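Local coordinates for Lmo0812 protein (Listeria monocytogenes serovar 1/2a, PDB 4YF1), which is a putative pyrophosphohydrolase of the HD-domain family, possibly acting as a guanosine-3',5'-bis(diphosphate) 3'-diphosphatase, at residues D123-T126 with S127-Y130; K137-W140 with S141-R145. All blocks are in the same frame, centred on the assembly; numbering follows the deposited sequence.

Interaction 1 of 2, residues D123-T126 with S127-Y130; sequences DNLT and SVKY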
# COMPACT_ATOMS: atom_id res chain seq x y z
N ASP A 123 -7.02 6.23 13.03
CA ASP A 123 -5.62 6.07 13.37
C ASP A 123 -5.05 7.39 13.95
O ASP A 123 -4.26 7.35 14.88
CB ASP A 123 -4.77 5.63 12.20
CG ASP A 123 -3.33 5.36 12.61
OD1 ASP A 123 -3.07 4.43 13.43
OD2 ASP A 123 -2.44 6.06 12.10
N ASN A 124 -5.45 8.53 13.36
CA ASN A 124 -5.01 9.86 13.87
C ASN A 124 -5.42 10.08 15.33
O ASN A 124 -4.59 10.43 16.15
CB ASN A 124 -5.59 11.01 13.01
CG ASN A 124 -4.97 11.10 11.62
OD1 ASN A 124 -3.95 10.47 11.32
ND2 ASN A 124 -5.58 11.94 10.77
N LEU A 125 -6.71 9.90 15.64
CA LEU A 125 -7.18 10.06 17.03
C LEU A 125 -6.60 9.04 18.01
O LEU A 125 -6.40 9.36 19.21
CB LEU A 125 -8.69 10.10 17.18
CG LEU A 125 -9.45 11.29 16.65
CD1 LEU A 125 -10.82 11.25 17.28
CD2 LEU A 125 -8.74 12.60 16.98
N THR A 126 -6.32 7.84 17.53
CA THR A 126 -5.65 6.85 18.36
C THR A 126 -4.32 7.45 18.86
O THR A 126 -4.00 7.35 20.05
CB THR A 126 -5.43 5.55 17.61
OG1 THR A 126 -6.72 4.99 17.30
CG2 THR A 126 -4.62 4.56 18.43
N SER A 127 -3.57 8.11 17.97
CA SER A 127 -2.30 8.73 18.37
C SER A 127 -2.52 9.93 19.29
O SER A 127 -1.70 10.18 20.18
CB SER A 127 -1.49 9.15 17.14
OG SER A 127 -1.21 7.99 16.35
N VAL A 128 -3.62 10.66 19.08
CA VAL A 128 -3.96 11.78 19.94
C VAL A 128 -4.26 11.28 21.36
O VAL A 128 -3.70 11.80 22.32
CB VAL A 128 -5.15 12.61 19.40
CG1 VAL A 128 -5.57 13.65 20.43
CG2 VAL A 128 -4.81 13.27 18.07
N LYS A 129 -5.13 10.27 21.49
CA LYS A 129 -5.47 9.71 22.82
C LYS A 129 -4.22 9.28 23.59
O LYS A 129 -4.09 9.52 24.81
CB LYS A 129 -6.45 8.53 22.70
CG LYS A 129 -6.76 7.84 24.03
CD LYS A 129 -7.57 6.57 23.80
CE LYS A 129 -7.74 5.76 25.08
NZ LYS A 129 -8.53 6.49 26.10
N TYR A 130 -3.31 8.63 22.87
CA TYR A 130 -2.04 8.16 23.40
C TYR A 130 -1.23 9.34 23.95
O TYR A 130 -0.69 9.28 25.07
CB TYR A 130 -1.27 7.42 22.30
CG TYR A 130 0.01 6.77 22.75
CD1 TYR A 130 1.21 7.49 22.79
CD2 TYR A 130 0.04 5.41 23.10
CE1 TYR A 130 2.39 6.90 23.19
CE2 TYR A 130 1.22 4.81 23.51
CZ TYR A 130 2.39 5.56 23.55
OH TYR A 130 3.57 4.98 23.95
O HOH W 1 -1.84 5.08 15.82
O HOH W 2 -1.23 8.39 13.50
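Asp123 and Ser127, one helical turn apart, meet through two water molecules, each joining a different carboxylate oxygen to the same hydroxyl. One water donates to OD1 of Asp123 at 2.8 Å and lies 3.0 Å from OG of Ser127; the other donates to OD2 of Asp123 and sits 2.9 Å from that same OG. Carboxylate, hydroxyl and the two waters thus close a small polar ring on one flank of helix 111-132. The carboxylate reaches it with CG anti to the backbone N (chi1 -176°), while the serine hydroxyl is turned back beside its own N, over the preceding turn.

Beneath this ring run the i to i+4 bonds of an alpha-helix. The shortest and straightest goes from Lys129 N to Leu125 O, 2.8 Å with an N-H...O angle of 174°; that from Ser127 N to Asp123 O is longer, 3.3 Å. Val128 N to Asn124 O and Tyr130 N to Thr126 O complete the set. On another flank Leu125 and Val128 lie side by side, CD2 of Leu125 4.1 Å from CG2 of Val128, and Leu125 also packs on Tyr177 and Val181 of helix 172-184. That helix meets Lys129 too, which makes a cation-pi contact with Trp183.

Further out, the carboxylate of Asp123 has protein partners as well: His35 ND1 bonds to OD2 and Asn38 ND2 to OD1. His35 belongs to a converging set with His59, Asp60 and Asp120 that resembles the HD-type metal site, although no metal is bound to it here. Each carboxylate oxygen therefore accepts from at least one side chain and one water, which should hold the rotation of the group and makes Asp123 a likely second-shell residue orienting His35.

Interaction 2 of 2, residues K137-W140 with S141-R145; sequences KSVW and SYFKR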
# COMPACT_ATOMS: atom_id res chain seq x y z
N LYS A 137 -0.17 17.08 29.34
CA LYS A 137 -0.72 17.19 27.99
C LYS A 137 -2.21 17.53 28.01
O LYS A 137 -3.08 16.64 27.92
CB LYS A 137 -0.48 15.89 27.20
CG LYS A 137 1.00 15.56 26.97
CD LYS A 137 1.69 16.57 26.07
CE LYS A 137 3.14 16.18 25.82
NZ LYS A 137 3.85 17.16 24.95
N SER A 138 -2.49 18.83 28.12
CA SER A 138 -3.85 19.37 28.19
C SER A 138 -4.54 19.45 26.82
O SER A 138 -4.03 20.10 25.90
CB SER A 138 -3.81 20.79 28.80
OG SER A 138 -5.10 21.40 28.82
N VAL A 139 -5.72 18.84 26.72
CA VAL A 139 -6.51 18.87 25.49
C VAL A 139 -6.83 20.34 25.05
O VAL A 139 -6.99 20.62 23.87
CB VAL A 139 -7.80 18.01 25.64
CG1 VAL A 139 -8.87 18.70 26.48
CG2 VAL A 139 -8.35 17.63 24.27
N TRP A 140 -6.87 21.28 26.00
CA TRP A 140 -7.13 22.68 25.65
C TRP A 140 -5.91 23.36 25.03
O TRP A 140 -6.03 24.49 24.50
CB TRP A 140 -7.57 23.50 26.88
CG TRP A 140 -8.69 22.90 27.61
CD1 TRP A 140 -8.62 22.16 28.74
CD2 TRP A 140 -10.07 22.95 27.24
NE1 TRP A 140 -9.87 21.75 29.12
CE2 TRP A 140 -10.78 22.21 28.21
CE3 TRP A 140 -10.77 23.55 26.19
CZ2 TRP A 140 -12.17 22.05 28.15
CZ3 TRP A 140 -12.15 23.39 26.13
CH2 TRP A 140 -12.84 22.65 27.11
N SER A 141 -4.75 22.71 25.12
CA SER A 141 -3.49 23.27 24.62
C SER A 141 -2.84 22.40 23.57
O SER A 141 -1.90 22.82 22.91
CB SER A 141 -2.48 23.42 25.77
OG SER A 141 -2.98 24.21 26.86
N TYR A 142 -3.36 21.19 23.38
CA TYR A 142 -2.72 20.24 22.49
C TYR A 142 -2.74 20.52 20.99
O TYR A 142 -1.73 20.35 20.32
CB TYR A 142 -3.33 18.86 22.72
CG TYR A 142 -2.72 17.78 21.87
CD1 TYR A 142 -1.48 17.23 22.19
CD2 TYR A 142 -3.38 17.31 20.74
CE1 TYR A 142 -0.92 16.23 21.40
CE2 TYR A 142 -2.83 16.33 19.94
CZ TYR A 142 -1.61 15.78 20.28
OH TYR A 142 -1.09 14.80 19.47
N PHE A 143 -3.89 20.95 20.46
CA PHE A 143 -4.04 21.09 18.99
C PHE A 143 -3.55 22.41 18.40
O PHE A 143 -4.01 23.50 18.81
CB PHE A 143 -5.50 20.92 18.61
CG PHE A 143 -6.04 19.55 18.92
CD1 PHE A 143 -5.77 18.48 18.07
CD2 PHE A 143 -6.86 19.34 20.02
CE1 PHE A 143 -6.29 17.23 18.33
CE2 PHE A 143 -7.37 18.08 20.30
CZ PHE A 143 -7.09 17.02 19.44
N LYS A 144 -2.69 22.33 17.39
CA LYS A 144 -2.20 23.54 16.73
C LYS A 144 -3.35 24.34 16.10
O LYS A 144 -3.29 25.58 16.07
CB LYS A 144 -1.10 23.25 15.69
CG LYS A 144 -0.47 24.49 15.06
CD LYS A 144 0.12 25.45 16.12
CE LYS A 144 0.68 26.73 15.53
NZ LYS A 144 1.76 26.49 14.54
N ARG A 145 -4.38 23.65 15.58
CA ARG A 145 -5.52 24.36 15.00
C ARG A 145 -6.55 24.76 16.09
O ARG A 145 -7.61 25.30 15.79
CB ARG A 145 -6.23 23.47 13.95
CG ARG A 145 -6.63 24.23 12.71
CD ARG A 145 -5.41 24.78 11.99
NE ARG A 145 -4.35 23.75 11.89
CZ ARG A 145 -3.04 23.99 11.91
NH1 ARG A 145 -2.54 25.23 12.11
NH2 ARG A 145 -2.20 22.95 11.83
O HOH W 3 -4.62 24.31 29.05
O HOH W 4 -6.02 22.11 21.69
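The carbonyl oxygen of Ser138 takes two backbone N-H groups at the start of helix 139-142. Ser141 N lies 2.8 Å from Ser138 O, well above the carbonyl plane rather than on a lone pair, and Tyr142 N lies equally near that oxygen but forms only a weak bond, bent to 118° at the hydrogen. The Ser138 side chain is the N-cap: its OG, anti to the backbone N (chi1 177°), accepts a weak bond from Trp140 N. A water then bridges this OG to OG of Ser141, lying 2.7 Å from the latter.

Across the turn, a second water donates to Val139 O at 2.8 Å and accepts from Phe143 N, standing in for a direct i to i+4 backbone bond. Alongside it, CG2 of Val139 touches CE2 of Phe143 at 4.1 Å. Tyr142 sets its ring edge against Phe143, with CD2 of Tyr142 3.6 Å above the centre of the Phe143 ring. Both aromatics rest on Val128 of helix 111-132. With one sound i to i+3 bond, one weak i to i+4 bond and a water in place of the next, the turn is only weakly bonded through its backbone; packing and solvent probably contribute to holding it.

Overall arrangement
Moving along the chain from the N terminus, interaction 1 comes first, in the last half of helix 111-132. The chain then leaves that helix, passes two residues that are not modelled, 135-136, and enters the short helix 139-142 with interaction 2, before going on to helix 147-160. The two contacts are in series, neither nested nor crossed, and each spans a local turn without closing a larger loop. Their centres are about 13 Å apart, yet they meet: Val128 CG1 packs 3.8 Å from Phe143 CZ and also touches Tyr142. Through this patch helix 139-142 and the residue after it fold back on helix 111-132, whose other flanks face helices 35-45 and 172-184.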